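Side-chain contacts in tungstate ABC transporter, periplasmic tungstate-binding protein (PDB 3LR1), which probably captures tungstate in the periplasm and delivers it to a tungstate ABC transporter for uptake into the cell: residues D94-A99 and A112-T117; F86-P91 and A105-L110; T117-G122 and T159-R164. One frame throughout, in Å; residues are numbered along the deposited sequence.

Contact 1. Residues D94-A99 and A112-T117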
loop_
_atom_site.group_PDB
_atom_site.type_symbol
_atom_site.label_atom_id
_atom_site.label_comp_id
_atom_site.label_asym_id
_atom_site.label_seq_id
_atom_site.Cartn_x
_atom_site.Cartn_y
_atom_site.Cartn_z
ATOM N N ASP A 94 11.154 -21.561 8.180
ATOM C CA ASP A 94 9.954 -21.899 7.472
ATOM C C ASP A 94 9.340 -23.200 7.919
ATOM O O ASP A 94 9.367 -24.136 7.196
ATOM C CB ASP A 94 10.298 -21.946 5.982
ATOM C CG ASP A 94 9.121 -22.237 5.110
ATOM O OD1 ASP A 94 8.008 -22.178 5.552
ATOM O OD2 ASP A 94 9.341 -22.568 3.978
ATOM N N PRO A 95 8.763 -23.237 9.107
ATOM C CA PRO A 95 8.229 -24.495 9.662
ATOM C C PRO A 95 7.066 -25.065 8.866
ATOM O O PRO A 95 6.869 -26.301 8.850
ATOM C CB PRO A 95 7.728 -24.093 11.050
ATOM C CG PRO A 95 8.347 -22.813 11.354
ATOM C CD PRO A 95 8.723 -22.141 10.101
ATOM N N ALA A 96 6.291 -24.181 8.239
ATOM C CA ALA A 96 5.175 -24.604 7.422
ATOM C C ALA A 96 5.621 -25.080 6.020
ATOM O O ALA A 96 4.840 -25.648 5.272
ATOM C CB ALA A 96 4.134 -23.477 7.341
ATOM N N GLY A 97 6.886 -24.850 5.677
ATOM C CA GLY A 97 7.428 -25.268 4.394
ATOM C C GLY A 97 6.789 -24.553 3.235
ATOM O O GLY A 97 6.568 -25.133 2.164
ATOM N N ILE A 98 6.509 -23.271 3.409
ATOM C CA ILE A 98 5.840 -22.527 2.342
ATOM C C ILE A 98 6.761 -22.228 1.169
ATOM O O ILE A 98 6.239 -21.928 0.081
ATOM C CB ILE A 98 5.050 -21.253 2.786
ATOM C CG1 ILE A 98 5.950 -20.086 3.088
ATOM C CG2 ILE A 98 4.065 -21.539 3.918
ATOM C CD1 ILE A 98 5.185 -18.792 3.232
ATOM N N ALA A 99 8.084 -22.399 1.336
ATOM C CA ALA A 99 9.019 -22.173 0.228
ATOM C C ALA A 99 8.766 -23.185 -0.874
ATOM O O ALA A 99 9.112 -22.946 -2.018
ATOM C CB ALA A 99 10.486 -22.258 0.688
ATOM N N ALA A 112 -2.778 -22.489 6.953
ATOM C CA ALA A 112 -4.006 -22.847 7.636
ATOM C C ALA A 112 -4.007 -24.326 8.063
ATOM O O ALA A 112 -4.461 -24.641 9.153
ATOM C CB ALA A 112 -5.207 -22.554 6.768
ATOM N N THR A 113 -3.484 -25.207 7.217
ATOM C CA THR A 113 -3.463 -26.661 7.485
ATOM C C THR A 113 -2.469 -27.029 8.570
ATOM O O THR A 113 -2.761 -27.865 9.457
ATOM C CB THR A 113 -3.114 -27.462 6.201
ATOM O OG1 THR A 113 -4.074 -27.161 5.186
ATOM C CG2 THR A 113 -3.139 -28.993 6.458
ATOM N N LYS A 114 -1.288 -26.447 8.507
ATOM C CA LYS A 114 -0.294 -26.633 9.556
ATOM C C LYS A 114 -0.703 -25.907 10.880
ATOM O O LYS A 114 -0.187 -26.226 11.949
ATOM C CB LYS A 114 1.085 -26.139 9.042
ATOM C CG LYS A 114 2.276 -26.276 10.021
ATOM C CD LYS A 114 2.851 -27.668 10.049
ATOM C CE LYS A 114 3.973 -27.802 11.110
ATOM N NZ LYS A 114 3.668 -28.827 12.179
ATOM N N GLY A 115 -1.638 -24.957 10.810
ATOM C CA GLY A 115 -1.965 -24.137 11.944
ATOM C C GLY A 115 -0.829 -23.196 12.347
ATOM O O GLY A 115 -0.693 -22.900 13.536
ATOM N N ALA A 116 -0.038 -22.707 11.365
ATOM C CA ALA A 116 1.076 -21.795 11.607
ATOM C C ALA A 116 0.556 -20.373 11.811
ATOM O O ALA A 116 -0.344 -19.911 11.102
ATOM C CB ALA A 116 2.069 -21.814 10.453
ATOM N N THR A 117 1.118 -19.685 12.793
ATOM C CA THR A 117 0.644 -18.377 13.139
ATOM C C THR A 117 0.797 -17.422 11.960
ATOM O O THR A 117 1.855 -17.420 11.334
ATOM C CB THR A 117 1.389 -17.845 14.334
ATOM O OG1 THR A 117 1.219 -18.777 15.420
ATOM C CG2 THR A 117 0.797 -16.542 14.738
#
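Lys114, at the end of helix 104-114, turns CG away from its amide nitrogen (chi1 -179°) and toward the turn at Pro95 and Ala96. A bend at chi2 (81°) then swings the rest of its chain past that turn. The aliphatic part does the touching: CG of Lys114 lies 4.2 Å from CA of Ala96 and 4.3 Å from its CB, while CE comes within 4.0 Å of the carbonyl O of Pro95. Beside it the methyls of Ala96 and Ala116 meet, CB to CB, at 4.1 Å. Mostly hydrocarbon meets across the contact, with one backbone carbonyl, and 131 Å² is buried in all. Both segments turn sharply here. Residues Asp94 to Gly97 form a type I turn, and on the helix side Gly115, with positive phi, is the C' residue of a Schellman motif, which brings Ala116 round to face Ala96. Asp94 helps hold the loop, its carboxylate reaching over its own turn. Its OD1 takes the N-H of Ile98 at 2.8 Å on the syn lone pair. The other oxygen, OD2, takes that of Ala99 at 2.9 Å, also from the syn side but 20° out of the carboxylate plane. Two neighbouring amides thus hold the group from rotating, and the start of the short 3-10 segment is fixed to the turn before it. The hydroxyl of Tyr167 is also hydrogen-bonded to Asp94 OD1 and to Ala96 N. This is a surface contact at the outer end of the lobe: Tyr167 of strand 167-171 packs on Pro95, Ile98 and Ala116, Leu111 of helix 104-114 touches Ala96, Ile98 and Ala116, and Leu188 of strand 186-190 lies against Asp94 and Ile98.

Contact 2. Residues F86-P91 and A105-L110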
loop_
_atom_site.group_PDB
_atom_site.type_symbol
_atom_site.label_atom_id
_atom_site.label_comp_id
_atom_site.label_asym_id
_atom_site.label_seq_id
_atom_site.Cartn_x
_atom_site.Cartn_y
_atom_site.Cartn_z
ATOM N N PHE A 86 3.119 -8.304 -3.831
ATOM C CA PHE A 86 2.908 -8.926 -2.555
ATOM C C PHE A 86 3.810 -10.149 -2.369
ATOM O O PHE A 86 3.925 -10.976 -3.275
ATOM C CB PHE A 86 1.465 -9.329 -2.384
ATOM C CG PHE A 86 0.541 -8.166 -2.175
ATOM C CD1 PHE A 86 0.592 -7.429 -1.015
ATOM C CD2 PHE A 86 -0.431 -7.879 -3.121
ATOM C CE1 PHE A 86 -0.290 -6.364 -0.812
ATOM C CE2 PHE A 86 -1.286 -6.828 -2.945
ATOM C CZ PHE A 86 -1.226 -6.084 -1.771
ATOM N N VAL A 87 4.343 -10.313 -1.161
ATOM C CA VAL A 87 5.130 -11.495 -0.829
ATOM C C VAL A 87 4.678 -12.074 0.532
ATOM O O VAL A 87 3.984 -11.423 1.313
ATOM C CB VAL A 87 6.685 -11.142 -0.778
ATOM C CG1 VAL A 87 7.279 -10.638 -2.179
ATOM C CG2 VAL A 87 6.975 -10.104 0.273
ATOM N N ILE A 88 5.035 -13.329 0.811
ATOM C CA ILE A 88 4.786 -13.912 2.108
ATOM C C ILE A 88 6.162 -14.055 2.782
ATOM O O ILE A 88 7.120 -14.663 2.242
ATOM C CB ILE A 88 3.998 -15.270 2.084
ATOM C CG1 ILE A 88 2.690 -15.126 1.252
ATOM C CG2 ILE A 88 3.720 -15.789 3.577
ATOM C CD1 ILE A 88 1.936 -16.388 0.888
ATOM N N VAL A 89 6.257 -13.452 3.966
ATOM C CA VAL A 89 7.422 -13.528 4.778
ATOM C C VAL A 89 7.136 -14.353 6.032
ATOM O O VAL A 89 6.002 -14.526 6.471
ATOM C CB VAL A 89 7.973 -12.109 5.189
ATOM C CG1 VAL A 89 8.471 -11.260 3.933
ATOM C CG2 VAL A 89 7.006 -11.353 6.082
ATOM N N GLY A 90 8.208 -14.867 6.591
ATOM C CA GLY A 90 8.125 -15.680 7.772
ATOM C C GLY A 90 9.510 -16.048 8.307
ATOM O O GLY A 90 10.517 -15.638 7.756
ATOM N N PRO A 91 9.575 -16.827 9.363
ATOM C CA PRO A 91 10.843 -17.216 9.955
ATOM C C PRO A 91 11.784 -17.939 9.017
ATOM O O PRO A 91 11.334 -18.684 8.216
ATOM C CB PRO A 91 10.412 -18.143 11.066
ATOM C CG PRO A 91 9.070 -18.452 10.815
ATOM C CD PRO A 91 8.456 -17.366 10.103
ATOM N N ALA A 105 -2.016 -18.827 -2.994
ATOM C CA ALA A 105 -3.143 -19.542 -2.389
ATOM C C ALA A 105 -2.674 -20.852 -1.760
ATOM O O ALA A 105 -3.048 -21.162 -0.628
ATOM C CB ALA A 105 -4.201 -19.767 -3.385
ATOM N N GLU A 106 -1.838 -21.610 -2.450
ATOM C CA GLU A 106 -1.282 -22.811 -1.864
ATOM C C GLU A 106 -0.488 -22.522 -0.591
ATOM O O GLU A 106 -0.576 -23.272 0.369
ATOM C CB GLU A 106 -0.397 -23.545 -2.851
ATOM C CG GLU A 106 0.053 -24.874 -2.390
ATOM C CD GLU A 106 0.726 -25.658 -3.502
ATOM O OE1 GLU A 106 1.736 -25.192 -4.008
ATOM O OE2 GLU A 106 0.277 -26.754 -3.895
ATOM N N ALA A 107 0.309 -21.463 -0.614
ATOM C CA ALA A 107 1.132 -21.104 0.561
ATOM C C ALA A 107 0.230 -20.843 1.752
ATOM O O ALA A 107 0.502 -21.293 2.868
ATOM C CB ALA A 107 2.061 -19.834 0.269
ATOM N N LEU A 108 -0.834 -20.082 1.544
ATOM C CA LEU A 108 -1.713 -19.735 2.662
ATOM C C LEU A 108 -2.398 -21.034 3.158
ATOM O O LEU A 108 -2.462 -21.311 4.369
ATOM C CB LEU A 108 -2.723 -18.664 2.241
ATOM C CG LEU A 108 -2.123 -17.296 1.854
ATOM C CD1 LEU A 108 -3.298 -16.289 1.456
ATOM C CD2 LEU A 108 -1.301 -16.721 2.976
ATOM N N LYS A 109 -2.852 -21.860 2.219
ATOM C CA LYS A 109 -3.534 -23.092 2.609
ATOM C C LYS A 109 -2.605 -24.026 3.418
ATOM O O LYS A 109 -3.063 -24.680 4.361
ATOM C CB LYS A 109 -4.117 -23.777 1.389
ATOM C CG LYS A 109 -5.490 -24.468 1.624
ATOM C CD LYS A 109 -5.384 -25.816 2.283
ATOM C CE LYS A 109 -6.693 -26.664 2.109
ATOM N NZ LYS A 109 -6.452 -28.131 2.190
ATOM N N LEU A 110 -1.321 -24.099 3.046
ATOM C CA LEU A 110 -0.276 -24.768 3.867
ATOM C C LEU A 110 -0.249 -24.195 5.288
ATOM O O LEU A 110 -0.147 -24.966 6.257
ATOM C CB LEU A 110 1.127 -24.640 3.250
ATOM C CG LEU A 110 1.935 -25.724 2.523
ATOM C CD1 LEU A 110 1.182 -27.012 2.225
ATOM C CD2 LEU A 110 2.581 -25.198 1.232
#
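One methyl, CD1 of Ile88, makes both contacts between strand 78-90 and helix 104-114. It meets CB of Ala107 at 3.5 Å, a snug methyl-to-methyl approach, and CD2 of Leu108 at 3.9 Å. The isoleucine extends its longer branch straight at the helix, CG1 anti to the carbonyl carbon (chi1 -52°) and CD1 carried further out by an extended chi2 of 168°. Ala107 faces the strand directly. Leu108 leaves the helix to one side, and its CD2 branch comes round to the isoleucine, the two side chains running at a slant to each other. The CA atoms of Ile88 and Ala107 are 8.2 Å apart, and Ile88, out to its CD1, spans a little under half of that distance. Here a helix packs on one face of a beta sheet, as in the alpha/beta lobes of periplasmic binding proteins. The strand is an inner one: Val87 and Val89 form backbone bonds to Thr170 and Thr168 of strand 167-171, and Ile88 bonds to Leu188 and Phe189 of strand 186-190. Side chains of Leu169, Phe189 and Ile98 pack on Ile88. On the helix, Leu134 and Trp135 of helix 126-137 lie against Leu108, and Ala101 of the preceding loop touches Ala107.

Contact 3. Residues T117-G122 and T159-R164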
loop_
_atom_site.group_PDB
_atom_site.type_symbol
_atom_site.label_atom_id
_atom_site.label_comp_id
_atom_site.label_asym_id
_atom_site.label_seq_id
_atom_site.Cartn_x
_atom_site.Cartn_y
_atom_site.Cartn_z
ATOM N N THR A 117 1.118 -19.685 12.793
ATOM C CA THR A 117 0.644 -18.377 13.139
ATOM C C THR A 117 0.797 -17.422 11.960
ATOM O O THR A 117 1.855 -17.420 11.334
ATOM C CB THR A 117 1.389 -17.845 14.334
ATOM O OG1 THR A 117 1.219 -18.777 15.420
ATOM C CG2 THR A 117 0.797 -16.542 14.738
ATOM N N PHE A 118 -0.260 -16.660 11.665
ATOM C CA PHE A 118 -0.330 -15.752 10.516
ATOM C C PHE A 118 -1.026 -14.439 10.961
ATOM O O PHE A 118 -2.134 -14.455 11.529
ATOM C CB PHE A 118 -1.094 -16.371 9.322
ATOM C CG PHE A 118 -1.330 -15.407 8.176
ATOM C CD1 PHE A 118 -0.432 -15.338 7.101
ATOM C CD2 PHE A 118 -2.420 -14.561 8.188
ATOM C CE1 PHE A 118 -0.628 -14.438 6.082
ATOM C CE2 PHE A 118 -2.650 -13.662 7.138
ATOM C CZ PHE A 118 -1.745 -13.572 6.107
ATOM N N ILE A 119 -0.380 -13.300 10.668
ATOM C CA ILE A 119 -0.938 -11.985 11.026
ATOM C C ILE A 119 -1.601 -11.319 9.816
ATOM O O ILE A 119 -0.919 -10.966 8.810
ATOM C CB ILE A 119 0.147 -11.041 11.525
ATOM C CG1 ILE A 119 1.163 -11.756 12.420
ATOM C CG2 ILE A 119 -0.460 -9.860 12.227
ATOM C CD1 ILE A 119 0.598 -12.525 13.662
ATOM N N SER A 120 -2.914 -11.103 9.944
ATOM C CA SER A 120 -3.691 -10.323 9.012
ATOM C C SER A 120 -3.561 -8.855 9.359
ATOM O O SER A 120 -3.463 -8.513 10.510
ATOM C CB SER A 120 -5.150 -10.719 9.121
ATOM O OG SER A 120 -5.973 -9.994 8.250
ATOM N N ARG A 121 -3.591 -7.987 8.372
ATOM C CA ARG A 121 -3.681 -6.542 8.631
ATOM C C ARG A 121 -5.022 -6.257 9.322
ATOM O O ARG A 121 -5.090 -5.380 10.200
ATOM C CB ARG A 121 -3.579 -5.734 7.358
ATOM C CG ARG A 121 -2.172 -5.686 6.714
ATOM C CD ARG A 121 -1.312 -4.654 7.445
ATOM N NE ARG A 121 -1.932 -3.334 7.335
ATOM C CZ ARG A 121 -1.908 -2.556 6.262
ATOM N NH1 ARG A 121 -1.223 -2.906 5.185
ATOM N NH2 ARG A 121 -2.585 -1.407 6.274
ATOM N N GLY A 122 -6.070 -6.994 8.935
ATOM C CA GLY A 122 -7.408 -6.809 9.501
ATOM C C GLY A 122 -7.922 -5.369 9.567
ATOM O O GLY A 122 -8.473 -4.954 10.593
ATOM N N THR A 159 6.384 -5.993 12.428
ATOM C CA THR A 159 6.946 -6.125 13.774
ATOM C C THR A 159 6.281 -7.219 14.592
ATOM O O THR A 159 6.963 -7.939 15.312
ATOM C CB THR A 159 6.827 -4.770 14.506
ATOM O OG1 THR A 159 7.549 -3.802 13.770
ATOM C CG2 THR A 159 7.388 -4.788 15.927
HETATM N N MSE A 160 4.948 -7.301 14.558
HETATM C CA MSE A 160 4.239 -8.319 15.343
HETATM C C MSE A 160 4.586 -9.699 14.769
HETATM O O MSE A 160 4.869 -10.588 15.518
HETATM C CB MSE A 160 2.736 -8.088 15.297
HETATM C CG MSE A 160 1.913 -8.963 16.303
HETATM SE SE MSE A 160 -0.034 -8.722 16.020
HETATM C CE MSE A 160 -0.062 -6.832 15.518
ATOM N N ALA A 161 4.615 -9.859 13.442
ATOM C CA ALA A 161 4.996 -11.179 12.866
ATOM C C ALA A 161 6.358 -11.574 13.364
ATOM O O ALA A 161 6.536 -12.707 13.721
ATOM C CB ALA A 161 4.975 -11.210 11.364
ATOM N N THR A 162 7.272 -10.610 13.456
ATOM C CA THR A 162 8.649 -10.882 13.824
ATOM C C THR A 162 8.751 -11.364 15.287
ATOM O O THR A 162 9.370 -12.419 15.596
ATOM C CB THR A 162 9.530 -9.606 13.645
ATOM O OG1 THR A 162 9.366 -9.069 12.333
ATOM C CG2 THR A 162 11.040 -9.954 13.872
ATOM N N GLU A 163 8.062 -10.659 16.170
ATOM C CA GLU A 163 8.005 -11.068 17.584
ATOM C C GLU A 163 7.390 -12.465 17.745
ATOM O O GLU A 163 7.876 -13.287 18.530
ATOM C CB GLU A 163 7.231 -10.028 18.398
ATOM C CG GLU A 163 7.904 -8.666 18.430
ATOM C CD GLU A 163 7.221 -7.684 19.369
ATOM O OE1 GLU A 163 7.102 -8.062 20.541
ATOM O OE2 GLU A 163 6.843 -6.548 18.954
ATOM N N ARG A 164 6.343 -12.740 16.967
ATOM C CA ARG A 164 5.560 -13.959 17.156
ATOM C C ARG A 164 6.129 -15.117 16.344
ATOM O O ARG A 164 5.608 -16.208 16.415
ATOM C CB ARG A 164 4.084 -13.708 16.744
ATOM C CG ARG A 164 3.317 -12.560 17.451
ATOM C CD ARG A 164 2.666 -12.917 18.790
ATOM N NE ARG A 164 1.573 -13.906 18.732
ATOM C CZ ARG A 164 0.254 -13.646 18.632
ATOM N NH1 ARG A 164 -0.234 -12.385 18.537
ATOM N NH2 ARG A 164 -0.587 -14.691 18.614
#
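Strand 118-120 packs against helix 154-164, close enough that the CA atoms of Ile119 and Ala161 are 6.3 Å apart. Ile119 meets the helix with two of its branches. CG1 sits against the helix backbone, 3.9 Å from CA of Ala161 and 4.0 Å from its CB, while CG2 meets the selenium of selenomethionine Met160 at 4.0 Å. That division follows from chi1 of -40°, which sets CG2 anti to the backbone N and CG1 anti to the carbonyl carbon. Met160 stretches out fully through chi1 and chi2 and bends at chi3; the two side chains pass at an angle, with SE against CG2. Helix 154-164 joins strands 147-149 and 167-171, which pair in parallel with 118-120 on its two sides; it is therefore the helix of a beta-alpha-beta crossover passing over the middle strand. Val157 and Val148 add to the apolar surroundings of Ile119. Next along the chain, Ser120 OG is hydrogen-bonded to Glu131, and Arg121 pairs with Asp123 and gives NE to Gln152 O. The side chain of Ile119 is about 14 Å from a bound tungsten ion, too far to touch it. The closest contacts are apolar, the selenium standing in for the methionine sulfur, and the fit probably rests mainly on shape: a small alanine lets the helix approach closely to a branched isoleucine.

Contacts 2 and 3 are buried and contact 1 is at the surface, all on the same side of the chain's centre. Contacts 1 and 2 share helix 104-114, one using its C-terminal end and the loop leading to it, the other its middle, and they touch where Ile98 CD1 meets Ile88 CG2 at 3.4 Å. The same helix leads into strand 118-120; the segments of contacts 1 and 3 overlap at Thr117, and Leu108 CD2 packs on Phe118 CE1 at 3.9 Å. Inside, an isoleucine from a strand meets apolar helix residues in both, in contact 3 also reaching the helix backbone; contact 1 instead adds polar loop bonds to a slight, mostly apolar touch.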